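Local atomic coordinates of dipeptidase AC. Metallo peptidase. MEROPS family M19 (Rhodobacter sphaeroides, PDB entry 3LY0), a protein that probably hydrolyses dipeptides with a pair of zinc ions and, in this crystal, holds a phosphinate mimic of L-Ala-D-Ala. Residues V59-A64 with P82-I87; T29-G34 with L104-A109; S234-V239 with L286-H291; I144-D149 with T191-R196; G48-G53 with T320-L325. All blocks are in the same frame, centred on the assembly; numbering follows the deposited sequence.

Contact 1 of 5, residues V59-A64 with P82-I87; sequences VPSPQA and PLPPMI
Ser61 OG is held by two polar partners, a water 2.7 Å from Ser61 OG and Arg168 NH1, while the pyrrolidine ring of Pro84 packs against it from across the contact. The same water donates to Pro85 O at 2.8 Å, so one solvent molecule bridges the two loops where no direct hydrogen bond joins them. With OG beside its own backbone N and anti to the carbonyl carbon (chi1 -76°), the hydroxyl lies against CB and CG of the Pro84 ring, Ser61 OG to Pro84 CB being 3.3 Å. Ile87 fills the other end of the contact. Its CD1 is the touching atom, set 4.0 Å from Val59 CG1 and 3.9 Å from Pro60 O, and the side chains of Val59 and Ile87 cross obliquely. Arg168 ties this corner together, since it also bonds Val59 O and packs on both Pro84 and Ile87. The segments are irregular, proline-rich loops: 59-64 follows strand 50-57, and segment 82-87 leads into helix 89-109. Pro60 lies about 7 Å, side chain to ligand, from the bound phosphinate, which places the pair among the loops beside the active site of an M19 dipeptidase of the TIM-barrel clan.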
# COMPACT_ATOMS: atom_id res chain seq x y z
N VAL A 59 6.52 1.67 -10.75
CA VAL A 59 6.90 2.05 -12.11
C VAL A 59 5.67 2.01 -13.01
O VAL A 59 5.09 0.95 -13.24
CB VAL A 59 7.98 1.08 -12.66
CG1 VAL A 59 8.31 1.41 -14.11
CG2 VAL A 59 9.22 1.13 -11.79
N PRO A 60 5.25 3.18 -13.53
CA PRO A 60 4.05 3.18 -14.38
C PRO A 60 4.30 2.59 -15.77
O PRO A 60 5.39 2.71 -16.32
CB PRO A 60 3.72 4.67 -14.53
CG PRO A 60 4.47 5.36 -13.43
CD PRO A 60 5.70 4.54 -13.19
N SER A 61 3.26 1.97 -16.32
CA SER A 61 3.26 1.51 -17.71
C SER A 61 2.96 2.68 -18.64
O SER A 61 2.46 3.72 -18.19
CB SER A 61 2.19 0.43 -17.90
OG SER A 61 2.60 -0.80 -17.36
N PRO A 62 3.26 2.53 -19.94
CA PRO A 62 3.03 3.61 -20.91
C PRO A 62 1.59 4.11 -20.89
O PRO A 62 1.36 5.33 -20.97
CB PRO A 62 3.38 2.96 -22.25
CG PRO A 62 4.40 1.92 -21.89
CD PRO A 62 3.92 1.37 -20.57
N GLN A 63 0.63 3.19 -20.79
CA GLN A 63 -0.74 3.55 -20.46
C GLN A 63 -0.81 3.50 -18.94
O GLN A 63 -1.00 2.42 -18.37
CB GLN A 63 -1.74 2.55 -21.04
CG GLN A 63 -1.81 2.47 -22.55
CD GLN A 63 -2.61 1.26 -23.03
OE1 GLN A 63 -3.84 1.21 -22.88
NE2 GLN A 63 -1.92 0.28 -23.61
N ALA A 64 -0.64 4.64 -18.28
CA ALA A 64 -0.56 4.64 -16.82
C ALA A 64 -1.90 4.24 -16.19
O ALA A 64 -2.94 4.25 -16.86
CB ALA A 64 -0.11 5.99 -16.32
N PRO A 82 -7.26 -4.65 -19.27
CA PRO A 82 -6.20 -5.51 -19.80
C PRO A 82 -4.93 -5.37 -18.97
O PRO A 82 -4.67 -4.29 -18.45
CB PRO A 82 -5.95 -4.92 -21.20
CG PRO A 82 -7.18 -4.12 -21.52
CD PRO A 82 -7.62 -3.57 -20.20
N LEU A 83 -4.16 -6.44 -18.85
CA LEU A 83 -2.85 -6.36 -18.19
C LEU A 83 -1.85 -5.72 -19.14
O LEU A 83 -1.81 -6.07 -20.33
CB LEU A 83 -2.36 -7.75 -17.79
CG LEU A 83 -3.11 -8.43 -16.65
CD1 LEU A 83 -2.80 -9.93 -16.61
CD2 LEU A 83 -2.78 -7.76 -15.31
N PRO A 84 -1.03 -4.79 -18.64
CA PRO A 84 0.05 -4.23 -19.46
C PRO A 84 1.14 -5.27 -19.70
O PRO A 84 1.21 -6.29 -19.00
CB PRO A 84 0.62 -3.10 -18.59
CG PRO A 84 -0.33 -2.93 -17.45
CD PRO A 84 -1.04 -4.24 -17.28
N PRO A 85 2.01 -5.00 -20.67
CA PRO A 85 3.17 -5.86 -20.90
C PRO A 85 4.18 -5.77 -19.75
O PRO A 85 4.22 -4.77 -19.02
CB PRO A 85 3.81 -5.28 -22.17
CG PRO A 85 2.86 -4.31 -22.72
CD PRO A 85 1.93 -3.88 -21.62
N MET A 86 4.98 -6.82 -19.60
CA MET A 86 6.04 -6.85 -18.60
C MET A 86 7.06 -5.75 -18.86
O MET A 86 7.40 -5.46 -20.00
CB MET A 86 6.71 -8.24 -18.61
CG MET A 86 7.76 -8.50 -17.50
SD MET A 86 8.40 -10.20 -17.48
CE MET A 86 7.85 -10.74 -19.09
N ILE A 87 7.53 -5.11 -17.78
CA ILE A 87 8.63 -4.16 -17.86
C ILE A 87 9.86 -4.84 -17.27
O ILE A 87 9.79 -5.41 -16.18
CB ILE A 87 8.32 -2.86 -17.08
CG1 ILE A 87 7.06 -2.18 -17.63
CG2 ILE A 87 9.50 -1.90 -17.12
CD1 ILE A 87 6.60 -1.00 -16.80
O HOH W 1 3.90 -2.05 -19.39

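Contact 2 of 5, residues T29-G34 with L104-A109; sequences TIWLKG and LWMERA
Trp31 reaches helix 89-109 with its whole side chain, from CB, which lies 3.9 Å from Trp105 CZ3, out to the indole. The ring swings out with CG anti to the backbone N (chi1 171°), and Trp31 CD1 comes 3.6 Å from Trp105 CZ3. The two indoles meet obliquely, planes at 61°, while Arg27 makes a cation-pi contact with Trp105. Farther out, Trp31 NE1 donates to Met106 O at 3.0 Å. The bond is bent, 148° at the hydrogen, and its acceptor is tilted out of the indole plane. This carbonyl is a main-chain acceptor within helix 89-109, so a side chain of helix 27-32 is pinned directly to the backbone of its neighbour, joining helices 27-32 and 89-109, probably on the outside of the barrel in this TIM-barrel-clan protein. Over one face of the same indole lies Met106: its CB stands above the pyrrole end, and the chain, bent at chi3, brings CE over the benzene ring, 3.5 Å from the centroid of the Trp31 six-membered ring. This is a CH-pi contact, with SD farther above the same face in a Met-aromatic arrangement. Replacing Trp31 with a leucine would probably leave Met106 O without this donor and open a gap beneath the Met106 methyl. Phe114 meets the Trp31 indole edge-to-face, and Ala109 CB sits at its edge. Leu32 follows, its CD1 lying 3.9 Å from Ala109 O and 4.3 Å from Ala109 CB.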
# COMPACT_ATOMS: atom_id res chain seq x y z
N THR A 29 8.22 22.76 -3.87
CA THR A 29 6.89 23.26 -3.55
C THR A 29 5.92 22.12 -3.25
O THR A 29 5.20 22.16 -2.26
CB THR A 29 6.35 24.14 -4.68
OG1 THR A 29 7.20 25.29 -4.83
CG2 THR A 29 4.93 24.61 -4.37
N ILE A 30 5.90 21.11 -4.12
CA ILE A 30 4.95 20.01 -3.96
C ILE A 30 5.07 19.38 -2.57
O ILE A 30 4.07 19.15 -1.90
CB ILE A 30 5.13 18.94 -5.05
CG1 ILE A 30 4.77 19.51 -6.42
CG2 ILE A 30 4.27 17.71 -4.75
CD1 ILE A 30 5.15 18.61 -7.58
N TRP A 31 6.29 19.11 -2.14
CA TRP A 31 6.53 18.44 -0.86
C TRP A 31 6.44 19.38 0.33
O TRP A 31 5.73 19.09 1.29
CB TRP A 31 7.92 17.78 -0.92
CG TRP A 31 8.50 17.21 0.36
CD1 TRP A 31 9.78 17.37 0.80
CD2 TRP A 31 7.85 16.37 1.33
NE1 TRP A 31 9.98 16.69 1.98
CE2 TRP A 31 8.80 16.07 2.32
CE3 TRP A 31 6.56 15.85 1.45
CZ2 TRP A 31 8.51 15.26 3.42
CZ3 TRP A 31 6.27 15.05 2.54
CH2 TRP A 31 7.23 14.77 3.52
N LEU A 32 7.14 20.51 0.28
CA LEU A 32 7.23 21.36 1.46
C LEU A 32 6.05 22.30 1.65
O LEU A 32 5.77 22.72 2.76
CB LEU A 32 8.54 22.15 1.44
CG LEU A 32 9.80 21.28 1.43
CD1 LEU A 32 11.02 22.16 1.37
CD2 LEU A 32 9.83 20.37 2.66
N LYS A 33 5.36 22.63 0.56
CA LYS A 33 4.23 23.56 0.63
C LYS A 33 2.90 22.95 0.21
O LYS A 33 1.84 23.38 0.67
CB LYS A 33 4.51 24.78 -0.25
CG LYS A 33 5.70 25.61 0.20
CD LYS A 33 5.88 26.84 -0.68
CE LYS A 33 6.99 27.73 -0.16
NZ LYS A 33 7.20 28.92 -1.04
N GLY A 34 2.95 21.95 -0.66
CA GLY A 34 1.77 21.48 -1.35
C GLY A 34 1.60 22.32 -2.60
O GLY A 34 2.09 23.45 -2.66
N LEU A 104 14.80 10.08 -0.71
CA LEU A 104 15.93 10.55 0.09
C LEU A 104 15.97 12.07 0.08
O LEU A 104 16.25 12.70 1.11
CB LEU A 104 17.26 9.97 -0.40
CG LEU A 104 17.54 8.50 -0.13
CD1 LEU A 104 19.00 8.18 -0.40
CD2 LEU A 104 17.16 8.12 1.29
N TRP A 105 15.72 12.65 -1.08
CA TRP A 105 15.64 14.11 -1.18
C TRP A 105 14.60 14.69 -0.21
O TRP A 105 14.86 15.71 0.42
CB TRP A 105 15.37 14.57 -2.61
CG TRP A 105 15.03 16.01 -2.62
CD1 TRP A 105 15.91 17.05 -2.62
CD2 TRP A 105 13.73 16.59 -2.54
NE1 TRP A 105 15.23 18.25 -2.58
CE2 TRP A 105 13.89 17.99 -2.53
CE3 TRP A 105 12.43 16.06 -2.50
CZ2 TRP A 105 12.80 18.87 -2.47
CZ3 TRP A 105 11.35 16.93 -2.45
CH2 TRP A 105 11.55 18.32 -2.43
N MET A 106 13.44 14.06 -0.09
CA MET A 106 12.39 14.54 0.81
C MET A 106 12.92 14.70 2.23
O MET A 106 12.61 15.67 2.94
CB MET A 106 11.18 13.59 0.82
CG MET A 106 10.30 13.64 -0.41
SD MET A 106 9.11 12.23 -0.54
CE MET A 106 8.17 12.39 1.01
N GLU A 107 13.72 13.74 2.66
CA GLU A 107 14.32 13.77 3.98
C GLU A 107 15.37 14.89 4.10
O GLU A 107 15.42 15.59 5.12
CB GLU A 107 14.93 12.40 4.27
CG GLU A 107 15.58 12.23 5.63
CD GLU A 107 16.06 10.81 5.81
OE1 GLU A 107 16.63 10.25 4.85
OE2 GLU A 107 15.86 10.24 6.90
N ARG A 108 16.20 15.07 3.08
CA ARG A 108 17.16 16.16 3.11
C ARG A 108 16.44 17.50 3.20
O ARG A 108 16.79 18.34 4.03
CB ARG A 108 18.07 16.13 1.89
CG ARG A 108 18.95 14.88 1.85
CD ARG A 108 20.12 15.00 0.87
NE ARG A 108 19.71 15.29 -0.50
CZ ARG A 108 19.29 14.36 -1.36
NH1 ARG A 108 19.25 13.09 -0.98
NH2 ARG A 108 18.94 14.71 -2.59
N ALA A 109 15.43 17.67 2.36
CA ALA A 109 14.73 18.95 2.22
C ALA A 109 13.90 19.33 3.44
O ALA A 109 13.67 20.52 3.70
CB ALA A 109 13.85 18.93 0.97

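Contact 3 of 5, residues S234-V239 with L286-H291; sequences SNAHAV and LRHLDH
His288 projects from helix 283-296 into the bend of segment 234-239, and its ring atoms meet the loop one after another. From CB the ring leaves anti to the carbonyl carbon (chi1 -81°), bringing CG to 4.1 Å from Asn235 CB. Next, ND1 accepts from the backbone of Ala236, N to ND1 3.1 Å, with the donor in the ring plane and the N-H nearly straight on at 160°. Accepting here means that ND1 carries no proton. CE1 then lies 3.2 Å from Ala236 O. At the far tip NE2 hydrogen-bonds Thr240 OG1, while Val239 CG1 covers one ring face, 3.3 Å from His288 NE2, as a CH-pi contact. A leucine in place of His288 would probably leave Ala236 N and Thr240 OG1 without these partners and let the bend shift. One turn on, His291 packs against Ala236, Ala238 and Val239, its CD2 being 3.7 Å from Ala236 CB, and its NE2 bonds Asp248. Asn235 OD1 accepts from Asn264 N, and its ND2 bonds Phe269 O. The loop runs on from His233, a zinc ligand just after strand 230-231, so this is a helix packed on the loop behind the binuclear zinc site of a TIM-barrel-clan dipeptidase.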
# COMPACT_ATOMS: atom_id res chain seq x y z
N SER A 234 -5.49 -3.62 0.74
CA SER A 234 -6.48 -4.56 0.18
C SER A 234 -7.65 -4.69 1.13
O SER A 234 -7.46 -4.66 2.35
CB SER A 234 -5.86 -5.94 -0.02
OG SER A 234 -4.79 -5.91 -0.94
N ASN A 235 -8.85 -4.86 0.58
CA ASN A 235 -10.06 -4.95 1.38
C ASN A 235 -10.72 -6.32 1.32
O ASN A 235 -10.09 -7.29 0.90
CB ASN A 235 -11.02 -3.81 1.00
CG ASN A 235 -10.39 -2.44 1.23
OD1 ASN A 235 -9.47 -2.30 2.04
ND2 ASN A 235 -10.87 -1.43 0.50
N ALA A 236 -11.97 -6.40 1.77
CA ALA A 236 -12.63 -7.70 1.92
C ALA A 236 -13.44 -8.09 0.69
O ALA A 236 -14.43 -7.43 0.37
CB ALA A 236 -13.50 -7.70 3.16
N HIS A 237 -13.02 -9.16 0.03
CA HIS A 237 -13.71 -9.64 -1.17
C HIS A 237 -15.17 -9.97 -0.89
O HIS A 237 -16.03 -9.80 -1.76
CB HIS A 237 -12.99 -10.86 -1.72
CG HIS A 237 -13.37 -11.20 -3.12
ND1 HIS A 237 -14.43 -12.03 -3.42
CD2 HIS A 237 -12.86 -10.80 -4.31
CE1 HIS A 237 -14.54 -12.14 -4.73
NE2 HIS A 237 -13.60 -11.40 -5.29
N ALA A 238 -15.45 -10.45 0.32
CA ALA A 238 -16.80 -10.84 0.70
C ALA A 238 -17.74 -9.64 0.71
O ALA A 238 -18.96 -9.81 0.56
CB ALA A 238 -16.79 -11.53 2.06
N VAL A 239 -17.19 -8.44 0.88
CA VAL A 239 -17.98 -7.21 0.85
C VAL A 239 -17.99 -6.59 -0.55
O VAL A 239 -19.05 -6.21 -1.05
CB VAL A 239 -17.43 -6.20 1.88
CG1 VAL A 239 -18.17 -4.89 1.81
CG2 VAL A 239 -17.48 -6.79 3.28
N LEU A 286 -16.83 1.29 7.07
CA LEU A 286 -17.01 0.54 8.31
C LEU A 286 -17.41 -0.90 8.06
O LEU A 286 -17.14 -1.79 8.86
CB LEU A 286 -18.05 1.23 9.19
CG LEU A 286 -17.55 2.56 9.76
CD1 LEU A 286 -18.70 3.32 10.41
CD2 LEU A 286 -16.41 2.31 10.75
N ARG A 287 -18.08 -1.15 6.94
CA ARG A 287 -18.45 -2.50 6.56
C ARG A 287 -17.18 -3.32 6.35
O ARG A 287 -17.03 -4.42 6.87
CB ARG A 287 -19.27 -2.45 5.28
CG ARG A 287 -20.07 -3.69 4.98
CD ARG A 287 -21.11 -3.40 3.89
NE ARG A 287 -21.83 -2.15 4.15
CZ ARG A 287 -21.96 -1.14 3.28
NH1 ARG A 287 -21.43 -1.23 2.06
NH2 ARG A 287 -22.64 -0.05 3.62
N HIS A 288 -16.24 -2.77 5.58
CA HIS A 288 -14.98 -3.47 5.36
C HIS A 288 -14.17 -3.61 6.64
O HIS A 288 -13.63 -4.68 6.92
CB HIS A 288 -14.15 -2.77 4.29
CG HIS A 288 -14.57 -3.11 2.90
ND1 HIS A 288 -14.07 -4.20 2.21
CD2 HIS A 288 -15.47 -2.53 2.07
CE1 HIS A 288 -14.64 -4.26 1.02
NE2 HIS A 288 -15.49 -3.25 0.91
N LEU A 289 -14.09 -2.54 7.42
CA LEU A 289 -13.32 -2.62 8.67
C LEU A 289 -13.90 -3.66 9.61
O LEU A 289 -13.16 -4.46 10.17
CB LEU A 289 -13.22 -1.26 9.36
CG LEU A 289 -12.23 -0.28 8.77
CD1 LEU A 289 -12.38 1.08 9.43
CD2 LEU A 289 -10.79 -0.79 8.92
N ASP A 290 -15.22 -3.68 9.76
CA ASP A 290 -15.84 -4.68 10.61
C ASP A 290 -15.52 -6.08 10.13
O ASP A 290 -15.21 -6.96 10.93
CB ASP A 290 -17.36 -4.53 10.62
CG ASP A 290 -17.86 -3.43 11.55
OD1 ASP A 290 -17.08 -2.88 12.36
OD2 ASP A 290 -19.07 -3.12 11.46
N HIS A 291 -15.61 -6.29 8.83
CA HIS A 291 -15.38 -7.63 8.29
C HIS A 291 -13.93 -8.06 8.50
O HIS A 291 -13.66 -9.19 8.91
CB HIS A 291 -15.75 -7.71 6.80
CG HIS A 291 -15.80 -9.11 6.28
ND1 HIS A 291 -16.95 -9.86 6.28
CD2 HIS A 291 -14.83 -9.91 5.76
CE1 HIS A 291 -16.70 -11.06 5.78
NE2 HIS A 291 -15.42 -11.11 5.46

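Contact 4 of 5, residues I144-D149 with T191-R196; sequences IGADLD and TEAGRR
Arg196 grips Ala146 O with both terminal nitrogens, NH1 at 2.9 Å and NH2 at 3.0 Å from that one oxygen. The bonds differ in direction: NH1 comes nearly along the C=O axis (163°), NH2 from above the carbonyl plane. The chain bends at chi3 (-71°), turning the guanidinium so that its NE is left for Glu192, one turn back on the same helix. That salt bridge, Arg196 NE to Glu192 OE1 2.9 Å, is almost straight and lies in the guanidinium plane, so carbonyl and carboxylate together fix the rotation of the group. The close-packed side is at Leu148, where CD1 rests 3.7 Å from Arg196 O and the Leu148 side chain also touches Phe172, Leu197 and Glu200. Ala146 CB meets Ala193 CB at 3.9 Å, with Phe172 also against Ala193. The solvent side is polar: Glu192 is exposed but held by Arg196, whereas Asp147, also exposed, makes little contact across and turns back on its own chain, OD2 accepting from Asp149 N in an Asx turn. Thr191 OG1 caps the helix by accepting from Gly194 N. The whole joins a type I beta turn, Gly145 to Leu148, leading into helix 149-157, to the N-capped start of helix 192-204.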
# COMPACT_ATOMS: atom_id res chain seq x y z
N ILE A 144 14.17 -5.32 -9.93
CA ILE A 144 15.00 -6.42 -9.45
C ILE A 144 15.09 -7.50 -10.53
O ILE A 144 14.08 -8.04 -10.97
CB ILE A 144 14.39 -7.07 -8.17
CG1 ILE A 144 13.98 -6.02 -7.13
CG2 ILE A 144 15.36 -8.10 -7.58
CD1 ILE A 144 15.09 -5.09 -6.73
N GLY A 145 16.30 -7.79 -10.99
CA GLY A 145 16.45 -8.86 -11.96
C GLY A 145 16.20 -10.22 -11.32
O GLY A 145 16.23 -10.35 -10.10
N ALA A 146 15.98 -11.24 -12.15
CA ALA A 146 15.73 -12.58 -11.64
C ALA A 146 16.92 -13.13 -10.84
O ALA A 146 16.75 -14.00 -9.98
CB ALA A 146 15.37 -13.53 -12.79
N ASP A 147 18.10 -12.60 -11.11
CA ASP A 147 19.31 -12.95 -10.37
C ASP A 147 19.28 -12.46 -8.91
O ASP A 147 20.01 -12.96 -8.05
CB ASP A 147 20.51 -12.34 -11.09
CG ASP A 147 20.27 -10.88 -11.45
OD1 ASP A 147 19.79 -10.59 -12.57
OD2 ASP A 147 20.52 -10.04 -10.58
N LEU A 148 18.43 -11.47 -8.65
CA LEU A 148 18.26 -10.86 -7.33
C LEU A 148 19.37 -9.92 -6.87
O LEU A 148 19.35 -9.44 -5.74
CB LEU A 148 18.00 -11.92 -6.25
CG LEU A 148 16.83 -12.87 -6.50
CD1 LEU A 148 16.60 -13.74 -5.29
CD2 LEU A 148 15.57 -12.11 -6.83
N ASP A 149 20.36 -9.67 -7.73
CA ASP A 149 21.48 -8.83 -7.32
C ASP A 149 21.02 -7.47 -6.83
O ASP A 149 21.56 -6.94 -5.85
CB ASP A 149 22.48 -8.64 -8.46
CG ASP A 149 23.46 -9.77 -8.58
OD1 ASP A 149 23.38 -10.74 -7.78
OD2 ASP A 149 24.32 -9.68 -9.47
N THR A 191 6.91 -17.67 -10.22
CA THR A 191 7.94 -18.35 -11.00
C THR A 191 9.03 -18.85 -10.07
O THR A 191 9.01 -18.57 -8.87
CB THR A 191 8.58 -17.38 -11.99
OG1 THR A 191 9.26 -16.36 -11.24
CG2 THR A 191 7.55 -16.73 -12.90
N GLU A 192 10.00 -19.58 -10.61
CA GLU A 192 11.10 -20.05 -9.78
C GLU A 192 11.82 -18.84 -9.18
O GLU A 192 12.20 -18.85 -8.01
CB GLU A 192 12.04 -20.93 -10.61
CG GLU A 192 13.01 -21.75 -9.76
CD GLU A 192 14.31 -21.01 -9.48
OE1 GLU A 192 14.63 -20.08 -10.25
OE2 GLU A 192 15.00 -21.36 -8.50
N ALA A 193 11.99 -17.80 -9.99
CA ALA A 193 12.62 -16.57 -9.51
C ALA A 193 11.81 -15.94 -8.37
O ALA A 193 12.39 -15.44 -7.40
CB ALA A 193 12.79 -15.58 -10.64
N GLY A 194 10.49 -15.98 -8.49
CA GLY A 194 9.61 -15.49 -7.43
C GLY A 194 9.77 -16.27 -6.14
O GLY A 194 9.75 -15.70 -5.04
N ARG A 195 9.93 -17.58 -6.25
CA ARG A 195 10.17 -18.40 -5.07
C ARG A 195 11.50 -18.03 -4.43
O ARG A 195 11.59 -17.90 -3.21
CB ARG A 195 10.10 -19.89 -5.44
CG ARG A 195 8.72 -20.30 -5.94
CD ARG A 195 8.51 -21.81 -5.99
NE ARG A 195 9.26 -22.45 -7.07
CZ ARG A 195 8.84 -22.54 -8.33
NH1 ARG A 195 7.67 -22.02 -8.69
NH2 ARG A 195 9.59 -23.16 -9.24
N ARG A 196 12.54 -17.84 -5.25
CA ARG A 196 13.82 -17.37 -4.71
C ARG A 196 13.71 -15.99 -4.08
O ARG A 196 14.35 -15.71 -3.06
CB ARG A 196 14.91 -17.41 -5.78
CG ARG A 196 15.36 -18.83 -6.13
CD ARG A 196 16.54 -18.83 -7.11
NE ARG A 196 16.15 -18.41 -8.45
CZ ARG A 196 16.45 -17.23 -8.97
NH1 ARG A 196 17.13 -16.34 -8.25
NH2 ARG A 196 16.06 -16.92 -10.20

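Contact 5 of 5, residues G48-G53 with T320-L325; sequences GGFAGG and TGLPAL
Phe50's ring has Leu322 CD1 at its edge, near the ring plane, and Gly52 O over one face, 3.4 Å above the plane and toward the rim. Met45, Val319 and Asp11 also touch the side chain. The contact is buried and joins the start of strand 50-57, part of the parallel sheet of a TIM-barrel-clan fold, to the first turn of helix 322-332. Phe50 CB and Leu322 CD1 are 4.4 Å apart, a loose apolar touch, and Leu322 also rests on Val9 of strand 9-11. The closer part involves main chain. Gly48 CA comes 3.9 Å from Thr320 CA, an approach that suits a residue without a side chain, because a beta carbon on Gly48 would stand tight against Thr320 CA. Gly49 follows with positive phi (78°) and closes helix 42-48 in a Schellman motif, turning the chain into the strand. Thr320 holds its hydroxyl to Asp318, while its side chain touches Arg44. Pro323 adds its ring beside Gly48 and touches Thr6. No hydrogen bond crosses between the segments; Gly48 O meets carbon across the contact, 3.5 Å from Leu322 CB and likewise 3.5 Å from Pro323 CD.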
# COMPACT_ATOMS: atom_id res chain seq x y z
N GLY A 48 -3.43 16.58 9.25
CA GLY A 48 -4.29 15.42 9.30
C GLY A 48 -3.88 14.36 10.30
O GLY A 48 -4.61 13.38 10.48
N GLY A 49 -2.74 14.54 10.95
CA GLY A 49 -2.27 13.58 11.93
C GLY A 49 -1.64 12.34 11.30
O GLY A 49 -1.71 11.24 11.86
N PHE A 50 -1.02 12.53 10.14
CA PHE A 50 -0.32 11.45 9.44
C PHE A 50 1.04 11.31 10.10
O PHE A 50 1.90 12.18 9.94
CB PHE A 50 -0.21 11.82 7.96
CG PHE A 50 0.47 10.78 7.09
CD1 PHE A 50 -0.27 9.80 6.43
CD2 PHE A 50 1.85 10.82 6.88
CE1 PHE A 50 0.37 8.86 5.60
CE2 PHE A 50 2.48 9.89 6.06
CZ PHE A 50 1.73 8.91 5.41
N ALA A 51 1.24 10.22 10.85
CA ALA A 51 2.50 9.97 11.56
C ALA A 51 3.62 9.47 10.65
O ALA A 51 4.80 9.62 10.95
CB ALA A 51 2.29 8.96 12.68
N GLY A 52 3.23 8.86 9.54
CA GLY A 52 4.19 8.25 8.63
C GLY A 52 3.53 7.13 7.86
O GLY A 52 2.35 6.85 8.02
N GLY A 53 4.32 6.48 7.01
CA GLY A 53 3.80 5.37 6.24
C GLY A 53 4.79 4.76 5.28
O GLY A 53 5.96 5.16 5.21
N THR A 320 -5.98 15.32 5.09
CA THR A 320 -6.59 16.12 6.17
C THR A 320 -7.95 15.55 6.58
O THR A 320 -8.58 16.04 7.53
CB THR A 320 -6.75 17.62 5.81
OG1 THR A 320 -7.80 17.80 4.85
CG2 THR A 320 -5.44 18.20 5.29
N GLY A 321 -8.41 14.53 5.87
CA GLY A 321 -9.66 13.86 6.21
C GLY A 321 -9.52 12.73 7.23
O GLY A 321 -10.52 12.13 7.62
N LEU A 322 -8.30 12.42 7.64
CA LEU A 322 -8.12 11.35 8.61
C LEU A 322 -8.90 11.59 9.91
O LEU A 322 -9.47 10.65 10.47
CB LEU A 322 -6.64 11.08 8.89
CG LEU A 322 -5.87 10.45 7.72
CD1 LEU A 322 -4.38 10.37 8.04
CD2 LEU A 322 -6.42 9.07 7.36
N PRO A 323 -8.93 12.84 10.40
CA PRO A 323 -9.74 13.06 11.61
C PRO A 323 -11.23 12.76 11.43
O PRO A 323 -11.85 12.20 12.33
CB PRO A 323 -9.49 14.54 11.94
CG PRO A 323 -8.11 14.81 11.39
CD PRO A 323 -8.06 13.99 10.10
N ALA A 324 -11.80 13.13 10.28
CA ALA A 324 -13.20 12.81 10.00
C ALA A 324 -13.43 11.30 9.95
O ALA A 324 -14.45 10.80 10.42
CB ALA A 324 -13.65 13.46 8.70
N LEU A 325 -12.48 10.58 9.36
CA LEU A 325 -12.56 9.12 9.33
C LEU A 325 -12.58 8.56 10.75
O LEU A 325 -13.40 7.70 11.09
CB LEU A 325 -11.37 8.55 8.53
CG LEU A 325 -11.14 7.04 8.64
CD1 LEU A 325 -12.35 6.25 8.17
CD2 LEU A 325 -9.90 6.61 7.85

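The five contacts are spread around one TIM-barrel-clan domain, and no two touch. Contacts 1 and 3 lie nearest the active site: Pro60 is about 7 Å and Asn235 about 9 Å, side chain to ligand, from the bound phosphinate, though the contact centres are 28 Å apart. In contact 5 the side chain of Phe50 is about 13 Å from zinc, and in contact 2 that of Met106 about 14 Å. Contact 4 lies away from the site, yet only about 7 Å, nearest atoms, from contact 1. Contacts 2 and 5 interleave along the chain; their nearest atoms are about 7 Å apart, those of contacts 3 and 5 about 5 Å. Contacts 4 and 5, with centres 37 Å apart, occupy opposite sides of the chain's centre.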